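Local coordinates for protein 4-aminobutyrate transaminase (Acinetobacter baumannii, PDB 6WOP) that probably catalyses the pyridoxal 5'-phosphate-dependent transfer of the amino group of 4-aminobutyrate to 2-oxoglutarate, at residues A65-T68 with E69-K73; Y373-N377 with G378-L382; I179-D182 with A183-S187; D314-E318 with E319-D323; E194-P198 with H199-A203. One frame throughout, in Å; residues are numbered along the deposited sequence. Where two conformers were deposited one is given.

In the fold
Along the chain the order is contact 1, contact 3, contact 5, contact 4 and contact 2, each being one continuous turn or cap. Contacts 3 and 5, with centres about 18 Å apart, mark the start of helix 181-194 and the connection from it into strand 201-206 of the mixed sheet that carries strands 131-135 and 167-170. Contact 4 joins helix 303-318 to helix 321-342. Its centre is about 22 Å from that of contact 1, whose helix 61-71 packs on helix 303-318. Contact 2 leads helix 364-376 into strand 379-384 of the other large sheet. All five thus lie at helix ends or connections; contacts 1 and 2 border the second subunit, contact 5 the third.

Contact 1 (A65-T68 with E69-K73); sequences AAVT and EQLTK
Val67 and Leu71 stand one turn apart on helix 61-71 and meet through backbone and side chain alike. The backbone bonds come first. Glu69 N donates to Ala65 O at 2.9 Å, and Gln70 N to Ala66 O at 3.0 Å. Leu71 N gives its main bond to Val67 O at 2.9 Å and a weak second one to Thr68 O at 3.3 Å, so one N-H is shared between two carbonyls.

Apolar packing follows the same spacing. With Leu71 CG anti to its own carbonyl carbon (chi1 -70°), the branch folds back over the preceding turn, where CG lies 3.2 Å from Val67 O and 4.3 Å from Val67 CG1.

The polar side chains work toward the end of the stretch. Thr72 OG1 sits between the backbone N and the carbonyl carbon (chi1 74°) and from there donates to Glu69 O at 2.7 Å, in the plane of that carbonyl. Thr72 N also donates to this oxygen, which is thus gripped twice by one residue. Lys73 NZ faces Glu69 OE2 across a long salt bridge of 3.7 Å. Thr68 OG1 and Gln70 NE2 have their hydrogen bonds to the backbone oxygens of Ile64 and Phe74.

On its buried side the turn rests on helix 303-318, with Val67 against Ile304 and Ala308 and Leu71 against Ile304. Leu71 also packs on Leu71 of the second subunit, whose Arg59 bonds to Leu71 O, placing this end of helix 61-71 at a subunit interface.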
loop_
_atom_site.group_PDB
_atom_site.type_symbol
_atom_site.label_atom_id
_atom_site.label_comp_id
_atom_site.label_asym_id
_atom_site.label_seq_id
_atom_site.Cartn_x
_atom_site.Cartn_y
_atom_site.Cartn_z
ATOM N N ALA A 65 -46.156 8.148 -0.285
ATOM C CA ALA A 65 -46.807 9.244 -1.011
ATOM C C ALA A 65 -45.766 10.151 -1.678
ATOM O O ALA A 65 -45.921 10.552 -2.835
ATOM C CB ALA A 65 -47.697 10.078 -0.087
ATOM N N ALA A 66 -44.684 10.455 -0.976
ATOM C CA ALA A 66 -43.684 11.358 -1.569
ATOM C C ALA A 66 -43.020 10.718 -2.763
ATOM O O ALA A 66 -42.710 11.412 -3.748
ATOM C CB ALA A 66 -42.617 11.750 -0.533
ATOM N N VAL A 67 -42.732 9.404 -2.673
ATOM C CA VAL A 67 -42.106 8.672 -3.779
ATOM C C VAL A 67 -43.089 8.529 -4.930
ATOM O O VAL A 67 -42.715 8.654 -6.100
ATOM C CB VAL A 67 -41.620 7.280 -3.314
ATOM C CG1 VAL A 67 -41.221 6.380 -4.546
ATOM C CG2 VAL A 67 -40.383 7.497 -2.382
ATOM N N THR A 68 -44.358 8.268 -4.615
ATOM C CA THR A 68 -45.370 8.172 -5.667
ATOM C C THR A 68 -45.426 9.474 -6.433
ATOM O O THR A 68 -45.530 9.473 -7.670
ATOM C CB THR A 68 -46.732 7.835 -5.033
ATOM O OG1 THR A 68 -46.670 6.490 -4.532
ATOM C CG2 THR A 68 -47.910 7.974 -6.025
ATOM N N GLU A 69 -45.333 10.616 -5.715
ATOM C CA GLU A 69 -45.393 11.893 -6.426
ATOM C C GLU A 69 -44.135 12.099 -7.266
ATOM O O GLU A 69 -44.210 12.548 -8.407
ATOM C CB GLU A 69 -45.563 13.040 -5.440
ATOM C CG GLU A 69 -45.384 14.434 -5.999
ATOM C CD GLU A 69 -46.530 14.898 -6.901
ATOM O OE1 GLU A 69 -47.548 14.168 -7.087
ATOM O OE2 GLU A 69 -46.394 16.023 -7.431
ATOM N N GLN A 70 -42.971 11.790 -6.717
ATOM C CA GLN A 70 -41.751 11.939 -7.526
ATOM C C GLN A 70 -41.760 11.021 -8.757
ATOM O O GLN A 70 -41.163 11.370 -9.790
ATOM C CB GLN A 70 -40.502 11.654 -6.675
ATOM C CG GLN A 70 -39.212 11.897 -7.506
ATOM C CD GLN A 70 -38.985 13.397 -7.796
ATOM O OE1 GLN A 70 -39.326 14.235 -6.964
ATOM N NE2 GLN A 70 -38.427 13.724 -8.948
ATOM N N LEU A 71 -42.427 9.860 -8.696
ATOM C CA LEU A 71 -42.472 9.010 -9.869
ATOM C C LEU A 71 -43.227 9.669 -11.016
ATOM O O LEU A 71 -43.078 9.218 -12.152
ATOM C CB LEU A 71 -43.161 7.676 -9.570
ATOM C CG LEU A 71 -42.410 6.692 -8.661
ATOM C CD1 LEU A 71 -43.368 5.483 -8.320
ATOM C CD2 LEU A 71 -41.176 6.219 -9.424
ATOM N N THR A 72 -44.077 10.666 -10.737
ATOM C CA THR A 72 -44.745 11.384 -11.811
ATOM C C THR A 72 -43.853 12.477 -12.386
ATOM O O THR A 72 -44.234 13.130 -13.354
ATOM C CB THR A 72 -46.055 12.063 -11.352
ATOM O OG1 THR A 72 -45.732 13.200 -10.562
ATOM C CG2 THR A 72 -46.877 11.151 -10.517
ATOM N N LYS A 73 -42.689 12.702 -11.817
ATOM C CA LYS A 73 -41.832 13.788 -12.269
ATOM C C LYS A 73 -40.583 13.257 -12.972
ATOM O O LYS A 73 -40.441 13.441 -14.189
ATOM C CB LYS A 73 -41.463 14.668 -11.084
ATOM C CG LYS A 73 -42.712 15.374 -10.450
ATOM C CD LYS A 73 -42.302 16.134 -9.185
ATOM C CE LYS A 73 -43.468 16.860 -8.500
ATOM N NZ LYS A 73 -42.989 17.458 -7.186
#

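Contact 2 (Y373-N377 with G378-L382); sequences YAMEN and GLLLL
A Schellman motif ends helix 364-376, joining Ala374 and Met375 to Gly378 and Leu379. Its long bond runs from Leu379 N to Ala374 O at 2.9 Å, and its inner bond, from Gly378 N to Met375 O, is weak at 3.4 Å though nearly straight (168°). Gly378 turns the chain with positive phi (82°) as the C-prime residue. Ala374 O also accepts from Asn377 N, and its two donors arrive from opposite faces of the carbonyl plane, Leu379 N standing well above that plane.

The motif delivers the chain directly into strand 379-384, which runs beside strand 43-46. The helix end packs against the strand it precedes through Ala374 CB, which meets Leu379 CD2 at 3.8 Å and Leu381 CD1 at 3.5 Å, the latter tighter than ordinary van der Waals contact. Met375, bent at chi2 and chi3, runs alongside Leu380 in the same direction, with CE 4.0 Å from Leu380 CD1. Helix 401-416 continues the apolar packing, through Ile410 against Leu379 and Leu411 against Leu381.

At the helix end, Asn377 ND2 donates to Tyr373 O at 2.9 Å, the acceptor lying close to the amide plane. The torsion that sets CG anti to the carbonyl carbon (chi1 -68°) turns this amide back over the helix, and ND2 lies over the centre of the Tyr373 ring, 3.1 Å above its plane.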
loop_
_atom_site.group_PDB
_atom_site.type_symbol
_atom_site.label_atom_id
_atom_site.label_comp_id
_atom_site.label_asym_id
_atom_site.label_seq_id
_atom_site.Cartn_x
_atom_site.Cartn_y
_atom_site.Cartn_z
ATOM N N TYR A 373 -36.274 -19.558 18.275
ATOM C CA TYR A 373 -37.605 -19.617 18.870
ATOM C C TYR A 373 -38.457 -18.461 18.378
ATOM O O TYR A 373 -39.641 -18.637 18.059
ATOM C CB TYR A 373 -37.529 -19.553 20.375
ATOM C CG TYR A 373 -38.906 -19.541 20.984
ATOM C CD1 TYR A 373 -39.597 -18.352 21.179
ATOM C CD2 TYR A 373 -39.525 -20.725 21.357
ATOM C CE1 TYR A 373 -40.849 -18.340 21.719
ATOM C CE2 TYR A 373 -40.780 -20.719 21.878
ATOM C CZ TYR A 373 -41.422 -19.518 22.080
ATOM O OH TYR A 373 -42.671 -19.490 22.620
ATOM N N ALA A 374 -37.880 -17.259 18.377
ATOM C CA ALA A 374 -38.622 -16.090 17.945
ATOM C C ALA A 374 -39.070 -16.256 16.512
ATOM O O ALA A 374 -40.240 -16.007 16.184
ATOM C CB ALA A 374 -37.783 -14.828 18.107
ATOM N N MET A 375 -38.156 -16.694 15.646
ATOM C CA MET A 375 -38.510 -16.892 14.244
ATOM C C MET A 375 -39.667 -17.880 14.109
ATOM O O MET A 375 -40.588 -17.638 13.327
ATOM C CB MET A 375 -37.315 -17.377 13.429
ATOM C CG MET A 375 -37.628 -17.370 11.936
ATOM S SD MET A 375 -37.374 -15.693 11.357
ATOM C CE MET A 375 -35.523 -15.733 11.515
ATOM N N GLU A 376 -39.648 -18.988 14.871
ATOM C CA GLU A 376 -40.770 -19.920 14.721
ATOM C C GLU A 376 -42.039 -19.386 15.352
ATOM O O GLU A 376 -43.123 -19.868 15.016
ATOM C CB GLU A 376 -40.454 -21.326 15.307
ATOM C CG GLU A 376 -39.012 -21.781 15.046
ATOM C CD GLU A 376 -38.349 -22.635 16.160
ATOM O OE1 GLU A 376 -37.109 -22.585 16.328
ATOM O OE2 GLU A 376 -39.080 -23.412 16.841
ATOM N N ASN A 377 -41.979 -18.334 16.169
ATOM C CA ASN A 377 -43.215 -17.773 16.707
ATOM C C ASN A 377 -43.515 -16.363 16.192
ATOM O O ASN A 377 -44.242 -15.602 16.844
ATOM C CB ASN A 377 -43.210 -17.809 18.236
ATOM C CG ASN A 377 -43.286 -19.215 18.764
ATOM O OD1 ASN A 377 -44.356 -19.789 18.868
ATOM N ND2 ASN A 377 -42.145 -19.803 19.028
ATOM N N GLY A 378 -43.035 -16.036 14.990
ATOM C CA GLY A 378 -43.463 -14.820 14.305
ATOM C C GLY A 378 -42.764 -13.548 14.731
ATOM O O GLY A 378 -43.379 -12.454 14.710
ATOM N N LEU A 379 -41.490 -13.644 15.082
ATOM C CA LEU A 379 -40.699 -12.508 15.546
ATOM C C LEU A 379 -39.313 -12.570 14.897
ATOM O O LEU A 379 -38.594 -13.544 15.056
ATOM C CB LEU A 379 -40.606 -12.495 17.092
ATOM C CG LEU A 379 -39.721 -11.343 17.585
ATOM C CD1 LEU A 379 -40.328 -9.877 17.235
ATOM C CD2 LEU A 379 -39.376 -11.542 19.065
ATOM N N LEU A 380 -38.948 -11.540 14.135
ATOM C CA LEU A 380 -37.693 -11.508 13.399
ATOM C C LEU A 380 -36.668 -10.756 14.225
ATOM O O LEU A 380 -36.809 -9.541 14.402
ATOM C CB LEU A 380 -37.901 -10.807 12.050
ATOM C CG LEU A 380 -36.650 -10.518 11.186
ATOM C CD1 LEU A 380 -35.910 -11.807 10.867
ATOM C CD2 LEU A 380 -37.029 -9.835 9.874
ATOM N N LEU A 381 -35.592 -11.454 14.643
ATOM C CA LEU A 381 -34.533 -10.919 15.497
ATOM C C LEU A 381 -33.181 -11.003 14.814
ATOM O O LEU A 381 -32.884 -12.012 14.164
ATOM C CB LEU A 381 -34.420 -11.729 16.828
ATOM C CG LEU A 381 -35.593 -11.635 17.819
ATOM C CD1 LEU A 381 -35.391 -12.527 19.100
ATOM C CD2 LEU A 381 -35.757 -10.154 18.167
ATOM N N LEU A 382 -32.342 -9.972 15.011
ATOM C CA LEU A 382 -30.958 -9.986 14.531
ATOM C C LEU A 382 -29.940 -10.191 15.651
ATOM O O LEU A 382 -30.112 -9.677 16.762
ATOM C CB LEU A 382 -30.614 -8.679 13.840
ATOM C CG LEU A 382 -31.536 -8.224 12.696
ATOM C CD1 LEU A 382 -31.116 -6.819 12.327
ATOM C CD2 LEU A 382 -31.426 -9.180 11.509
#

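Contact 3 (I179-D182 with A183-S187); sequences ISVD and AAIES
Ser180 and Ala184 meet through a flat peptide group: Ala184 N donates to Ser180 O at 2.9 Å. The other flat group, the carboxylate of Asp182, is held through OD1 in a salt bridge with Arg225 NH1 of helix 220-233; its negative charge at the start of a helix would probably also suit the helix dipole. Two further backbone bonds continue the helix, Ile185 N to Val181 O at 2.9 Å and Glu186 N to Asp182 O at 2.8 Å.

Ser180 OG accepts from Ala183 N at 3.0 Å with an N-H...O angle of 159°. This is possible because OG sits between the backbone N and the carbonyl carbon (chi1 63°), turned toward the first turn. The same oxygen lies 3.6 Å from Ala183 CB. Further along, Ser187 OG donates to Ala184 O at 2.8 Å and is bonded as well to Arg171 N.

Apolar contact is modest: Val181 CG1 meets Ile185 CG1 at 4.3 Å, on the side where Val181 packs on Pro219 and Ile185 on Phe222.

Taken together, a serine hydroxyl holding an early N-H and the succession of i to i+4 bonds identify Ser180 as an N-cap. It starts helix 181-194, which serves as the helix of a beta-alpha-beta crossover between the parallel strands 167-170 and 201-206, which are separated in the sheet by strand 131-135.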
loop_
_atom_site.group_PDB
_atom_site.type_symbol
_atom_site.label_atom_id
_atom_site.label_comp_id
_atom_site.label_asym_id
_atom_site.label_seq_id
_atom_site.Cartn_x
_atom_site.Cartn_y
_atom_site.Cartn_z
ATOM N N ILE A 179 -12.275 -2.394 29.203
ATOM C CA ILE A 179 -11.494 -1.481 28.383
ATOM C C ILE A 179 -11.921 -0.066 28.770
ATOM O O ILE A 179 -12.922 0.459 28.283
ATOM C CB ILE A 179 -11.668 -1.749 26.890
ATOM C CG1 ILE A 179 -11.232 -3.187 26.577
ATOM C CG2 ILE A 179 -10.889 -0.740 26.041
ATOM C CD1 ILE A 179 -11.791 -3.740 25.288
ATOM N N SER A 180 -11.171 0.550 29.680
ATOM C CA SER A 180 -11.517 1.864 30.191
ATOM C C SER A 180 -11.314 2.936 29.122
ATOM O O SER A 180 -10.687 2.716 28.076
ATOM C CB SER A 180 -10.675 2.178 31.419
ATOM O OG SER A 180 -9.301 2.220 31.052
ATOM N N VAL A 181 -11.872 4.115 29.386
ATOM C CA VAL A 181 -11.575 5.258 28.520
ATOM C C VAL A 181 -10.069 5.509 28.475
ATOM O O VAL A 181 -9.495 5.708 27.398
ATOM C CB VAL A 181 -12.340 6.490 29.013
ATOM C CG1 VAL A 181 -11.927 7.730 28.244
ATOM C CG2 VAL A 181 -13.873 6.213 28.878
ATOM N N ASP A 182 -9.391 5.436 29.638
ATOM C CA ASP A 182 -7.923 5.571 29.624
ATOM C C ASP A 182 -7.276 4.586 28.670
ATOM O O ASP A 182 -6.370 4.950 27.894
ATOM C CB ASP A 182 -7.377 5.339 31.014
ATOM C CG ASP A 182 -7.456 6.558 31.894
ATOM O OD1 ASP A 182 -7.729 7.648 31.395
ATOM O OD2 ASP A 182 -7.210 6.415 33.098
ATOM N N ALA A 183 -7.674 3.304 28.750
ATOM C CA ALA A 183 -7.028 2.306 27.888
ATOM C C ALA A 183 -7.293 2.586 26.432
ATOM O O ALA A 183 -6.429 2.329 25.574
ATOM C CB ALA A 183 -7.511 0.907 28.234
ATOM N N ALA A 184 -8.522 3.023 26.103
ATOM C CA ALA A 184 -8.835 3.320 24.709
ATOM C C ALA A 184 -8.023 4.509 24.208
ATOM O O ALA A 184 -7.493 4.507 23.083
ATOM C CB ALA A 184 -10.373 3.573 24.588
ATOM N N ILE A 185 -7.933 5.562 25.010
ATOM C CA ILE A 185 -7.158 6.711 24.579
ATOM C C ILE A 185 -5.695 6.312 24.446
ATOM O O ILE A 185 -5.021 6.642 23.462
ATOM C CB ILE A 185 -7.349 7.876 25.582
ATOM C CG1 ILE A 185 -8.742 8.522 25.431
ATOM C CG2 ILE A 185 -6.277 8.987 25.390
ATOM C CD1 ILE A 185 -8.931 9.258 24.167
ATOM N N GLU A 186 -5.204 5.526 25.393
ATOM C CA GLU A 186 -3.810 5.080 25.316
ATOM C C GLU A 186 -3.550 4.298 24.048
ATOM O O GLU A 186 -2.463 4.425 23.458
ATOM C CB GLU A 186 -3.463 4.239 26.556
ATOM C CG GLU A 186 -2.070 3.807 26.642
ATOM C CD GLU A 186 -1.730 3.146 27.991
ATOM O OE1 GLU A 186 -2.454 3.420 28.986
ATOM O OE2 GLU A 186 -0.746 2.349 28.030
ATOM N N SER A 187 -4.542 3.492 23.580
ATOM C CA SER A 187 -4.317 2.714 22.346
ATOM C C SER A 187 -4.228 3.610 21.114
ATOM O O SER A 187 -3.453 3.326 20.199
ATOM C CB SER A 187 -5.412 1.667 22.173
ATOM O OG SER A 187 -6.590 2.288 21.672
#

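Contact 4 (D314-E318 with E319-D323)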
loop_
_atom_site.group_PDB
_atom_site.type_symbol
_atom_site.label_atom_id
_atom_site.label_comp_id
_atom_site.label_asym_id
_atom_site.label_seq_id
_atom_site.Cartn_x
_atom_site.Cartn_y
_atom_site.Cartn_z
ATOM N N ASP A 314 -39.788 14.675 7.913
ATOM C CA ASP A 314 -41.131 15.141 8.287
ATOM C C ASP A 314 -41.740 14.219 9.323
ATOM O O ASP A 314 -42.337 14.658 10.315
ATOM C CB ASP A 314 -42.028 15.117 7.039
ATOM C CG ASP A 314 -41.780 16.263 6.097
ATOM O OD1 ASP A 314 -41.010 17.164 6.462
ATOM O OD2 ASP A 314 -42.409 16.275 4.981
ATOM N N ALA A 315 -41.638 12.912 9.077
ATOM C CA ALA A 315 -42.348 11.969 9.943
ATOM C C ALA A 315 -41.694 11.940 11.314
ATOM O O ALA A 315 -42.387 11.930 12.341
ATOM C CB ALA A 315 -42.342 10.556 9.333
ATOM N N ILE A 316 -40.355 11.934 11.358
ATOM C CA ILE A 316 -39.666 11.909 12.648
ATOM C C ILE A 316 -40.125 13.068 13.517
ATOM O O ILE A 316 -40.381 12.916 14.722
ATOM C CB ILE A 316 -38.139 11.932 12.428
ATOM C CG1 ILE A 316 -37.664 10.553 11.896
ATOM C CG2 ILE A 316 -37.382 12.364 13.711
ATOM C CD1 ILE A 316 -36.179 10.633 11.355
ATOM N N GLU A 317 -40.259 14.255 12.921
ATOM C CA GLU A 317 -40.588 15.428 13.732
ATOM C C GLU A 317 -42.085 15.561 13.961
ATOM O O GLU A 317 -42.518 15.957 15.054
ATOM C CB GLU A 317 -40.019 16.666 13.066
ATOM C CG GLU A 317 -38.456 16.495 12.956
ATOM C CD GLU A 317 -37.723 17.722 12.424
ATOM O OE1 GLU A 317 -38.394 18.588 11.809
ATOM O OE2 GLU A 317 -36.474 17.837 12.624
ATOM N N GLU A 318 -42.882 15.182 12.962
ATOM C CA GLU A 318 -44.334 15.267 13.105
ATOM C C GLU A 318 -44.863 14.188 14.036
ATOM O O GLU A 318 -45.835 14.414 14.757
ATOM C CB GLU A 318 -45.014 15.165 11.730
ATOM C CG GLU A 318 -46.534 15.014 11.789
ATOM C CD GLU A 318 -47.241 16.215 12.364
ATOM O OE1 GLU A 318 -48.394 16.060 12.835
ATOM O OE2 GLU A 318 -46.657 17.319 12.349
ATOM N N GLU A 319 -44.261 13.007 14.022
ATOM C CA GLU A 319 -44.723 11.879 14.813
ATOM C C GLU A 319 -43.921 11.711 16.088
ATOM O O GLU A 319 -44.135 10.738 16.810
ATOM C CB GLU A 319 -44.678 10.606 13.943
ATOM C CG GLU A 319 -45.568 10.861 12.700
ATOM C CD GLU A 319 -45.593 9.720 11.667
ATOM O OE1 GLU A 319 -45.151 8.611 11.995
ATOM O OE2 GLU A 319 -46.126 9.950 10.557
ATOM N N ASN A 320 -43.005 12.644 16.386
ATOM C CA ASN A 320 -42.253 12.618 17.641
ATOM C C ASN A 320 -41.542 11.282 17.822
ATOM O O ASN A 320 -41.636 10.640 18.874
ATOM C CB ASN A 320 -43.174 12.874 18.847
ATOM C CG ASN A 320 -43.833 14.207 18.798
ATOM O OD1 ASN A 320 -43.173 15.226 18.642
ATOM N ND2 ASN A 320 -45.150 14.219 18.949
ATOM N N LEU A 321 -40.847 10.851 16.787
ATOM C CA LEU A 321 -40.223 9.544 16.843
ATOM C C LEU A 321 -38.950 9.503 17.691
ATOM O O LEU A 321 -38.606 8.411 18.162
ATOM C CB LEU A 321 -39.906 9.030 15.431
ATOM C CG LEU A 321 -41.139 8.745 14.575
ATOM C CD1 LEU A 321 -40.707 8.099 13.235
ATOM C CD2 LEU A 321 -42.238 7.915 15.267
ATOM N N CYS A 322 -38.259 10.631 17.920
ATOM C CA CYS A 322 -37.220 10.635 18.958
ATOM C C CYS A 322 -37.817 10.267 20.318
ATOM O O CYS A 322 -37.293 9.393 21.026
ATOM C CB CYS A 322 -36.520 11.998 19.028
ATOM S SG CYS A 322 -35.128 12.114 17.801
ATOM N N ASP A 323 -38.935 10.900 20.683
ATOM C CA ASP A 323 -39.583 10.557 21.947
ATOM C C ASP A 323 -40.046 9.097 21.962
ATOM O O ASP A 323 -39.906 8.413 22.983
ATOM C CB ASP A 323 -40.788 11.463 22.204
ATOM C CG ASP A 323 -40.410 12.870 22.598
ATOM O OD1 ASP A 323 -39.304 13.128 23.109
ATOM O OD2 ASP A 323 -41.264 13.733 22.370
HETATM O O HOH W 1 -38.802 13.489 16.866
#
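Leu321 and Ile316 are brought together by matching first torsions: in each, a CG atom lies anti to the carbonyl carbon and beside the backbone N (chi1 -66° for Leu321, with CG1 of Ile316 placed likewise). The two side chains cross at about a right angle, and Leu321 CD1 lies 4.1 Å from Ile316 CG1. The corresponding torsion in Glu319 lays its extended chain along Ala315. There Glu319 CB comes to 3.1 Å from Ala315 O, and OE2 reaches to 4.0 Å from Ala315 CB. OE2 itself is hydrogen-bonded to His60 NE2.

The backbone evidence agrees with a break in the helix. Glu319 N still closes a regular helical bond to Ala315 O at 2.7 Å, but Glu319 is the first residue to leave helical geometry, and Asn320 follows with positive phi (55°). The turn brings Leu321 N to Ile316 O, to which it donates at 3.0 Å, in the carbonyl plane and on a lone pair. That oxygen has a second partner, a water that donates to it at 2.7 Å and accepts from Cys322 N at 3.1 Å. One carbonyl of the outgoing helix thus serves the first two N-H groups of the next, one directly and one through water. Asn320 occupies the N-cap position, yet its side chain makes no capping bond.

Such a bond spanning five residues around a residue in the left-handed helical conformation, here Asn320, is characteristic of a helix C-terminus; it forms the tight corner between helix 303-318 and helix 321-342.

Contact 5 (E194-P198 with H199-A203); sequences EDIAP and HDVAA
Ile196 reaches Asp200 and Val201 with both of its branches. CG1 is anti to the backbone N (chi1 -176°), which sends the longer arm across Asp200: Ile196 CG1 lies 3.7 Å from Asp200 CB, and Ile196 CD1 is 3.4 Å from Asp200 O. The shorter branch, CG2, is left between the backbone N and the carbonyl carbon, and meets Val201 CG2 at 3.7 Å. For Val201 it is CG1 that lies anti to the backbone N (chi1 177°), leaving CG2 anti to the carbonyl carbon and turned back to the loop, where it also touches Ala197 O. The isoleucine crosses both partners obliquely instead of lying along them.

In Asp200, CG lies anti to the carbonyl carbon and beside the backbone N (chi1 -79°). From there the carboxylate shares a water with the start of the turn: the water accepts from Ala197 N at 2.8 Å while donating to Asp200 OD2 at 2.7 Å. The side chain is thereby tied back to the backbone three residues before it.

The turn itself is tight and 3-10 in character. Asp200 N bonds to Ala197 O at 2.9 Å and Val201 N to Pro198 O at 3.0 Å. In both the donor stands above the carbonyl plane, not on a lone pair.

Ile196 rests on Ile191 of helix 181-194 and Phe168 of strand 167-170, and Val201 on Phe192 of the same helix 181-194. The turn thus joins helix 181-194 to strand 201-206, next to strand 131-135, while Ala197 and Asp200 meet Arg158 of the third subunit.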
loop_
_atom_site.group_PDB
_atom_site.type_symbol
_atom_site.label_atom_id
_atom_site.label_comp_id
_atom_site.label_asym_id
_atom_site.label_seq_id
_atom_site.Cartn_x
_atom_site.Cartn_y
_atom_site.Cartn_z
ATOM N N GLU A 194 3.765 4.221 17.315
ATOM C CA GLU A 194 4.267 2.992 16.707
ATOM C C GLU A 194 4.014 2.876 15.218
ATOM O O GLU A 194 4.840 2.251 14.528
ATOM C CB GLU A 194 3.633 1.757 17.390
ATOM C CG GLU A 194 3.995 1.736 18.923
ATOM C CD GLU A 194 3.168 0.730 19.725
ATOM O OE1 GLU A 194 2.334 0.003 19.137
ATOM O OE2 GLU A 194 3.351 0.691 20.945
ATOM N N ASP A 195 2.853 3.340 14.736
ATOM C CA ASP A 195 2.364 3.060 13.390
ATOM C C ASP A 195 2.463 4.257 12.459
ATOM O O ASP A 195 2.848 4.124 11.272
ATOM C CB ASP A 195 0.885 2.607 13.442
ATOM C CG ASP A 195 0.718 1.215 14.020
ATOM O OD1 ASP A 195 1.190 0.247 13.374
ATOM O OD2 ASP A 195 0.148 1.093 15.128
ATOM N N ILE A 196 2.031 5.419 12.938
ATOM C CA ILE A 196 1.837 6.548 12.026
ATOM C C ILE A 196 1.893 7.847 12.823
ATOM O O ILE A 196 1.200 7.998 13.843
ATOM C CB ILE A 196 0.507 6.454 11.241
ATOM C CG1 ILE A 196 0.449 7.627 10.251
ATOM C CG2 ILE A 196 -0.783 6.368 12.217
ATOM C CD1 ILE A 196 -0.738 7.557 9.228
ATOM N N ALA A 197 2.703 8.803 12.371
ATOM C CA ALA A 197 2.819 10.053 13.096
ATOM C C ALA A 197 1.490 10.818 13.079
ATOM O O ALA A 197 0.733 10.772 12.107
ATOM C CB ALA A 197 3.929 10.924 12.515
ATOM N N PRO A 198 1.187 11.568 14.151
ATOM C CA PRO A 198 -0.095 12.307 14.145
ATOM C C PRO A 198 -0.257 13.207 12.915
ATOM O O PRO A 198 -1.369 13.343 12.398
ATOM C CB PRO A 198 -0.046 13.125 15.463
ATOM C CG PRO A 198 0.919 12.423 16.331
ATOM C CD PRO A 198 1.957 11.780 15.398
ATOM N N HIS A 199 0.824 13.832 12.408
ATOM C CA HIS A 199 0.646 14.763 11.299
ATOM C C HIS A 199 0.523 14.033 9.967
ATOM O O HIS A 199 0.416 14.680 8.910
ATOM C CB HIS A 199 1.803 15.808 11.307
ATOM C CG HIS A 199 1.707 16.807 12.428
ATOM N ND1 HIS A 199 2.754 17.627 12.805
ATOM C CD2 HIS A 199 0.669 17.131 13.240
ATOM C CE1 HIS A 199 2.367 18.410 13.797
ATOM N NE2 HIS A 199 1.106 18.128 14.080
ATOM N N ASP A 200 0.513 12.700 9.981
ATOM C CA ASP A 200 0.104 11.970 8.784
ATOM C C ASP A 200 -1.288 11.372 8.900
ATOM O O ASP A 200 -1.658 10.559 8.041
ATOM C CB ASP A 200 1.087 10.847 8.481
ATOM C CG ASP A 200 2.327 11.354 7.809
ATOM O OD1 ASP A 200 2.184 12.038 6.781
ATOM O OD2 ASP A 200 3.425 11.084 8.325
ATOM N N VAL A 201 -2.014 11.649 9.981
ATOM C CA VAL A 201 -3.363 11.088 10.182
ATOM C C VAL A 201 -4.372 12.137 9.720
ATOM O O VAL A 201 -4.428 13.230 10.285
ATOM C CB VAL A 201 -3.624 10.686 11.657
ATOM C CG1 VAL A 201 -5.059 10.160 11.880
ATOM C CG2 VAL A 201 -2.615 9.625 12.142
ATOM N N ALA A 202 -5.205 11.780 8.718
ATOM C CA ALA A 202 -6.265 12.667 8.233
ATOM C C ALA A 202 -7.464 12.677 9.167
ATOM O O ALA A 202 -8.048 13.742 9.419
ATOM C CB ALA A 202 -6.746 12.254 6.822
ATOM N N ALA A 203 -7.883 11.516 9.661
ATOM C CA ALA A 203 -9.099 11.481 10.446
ATOM C C ALA A 203 -9.055 10.321 11.405
ATOM O O ALA A 203 -8.451 9.270 11.117
ATOM C CB ALA A 203 -10.366 11.328 9.568
HETATM O O HOH W 2 3.967 8.904 9.823
#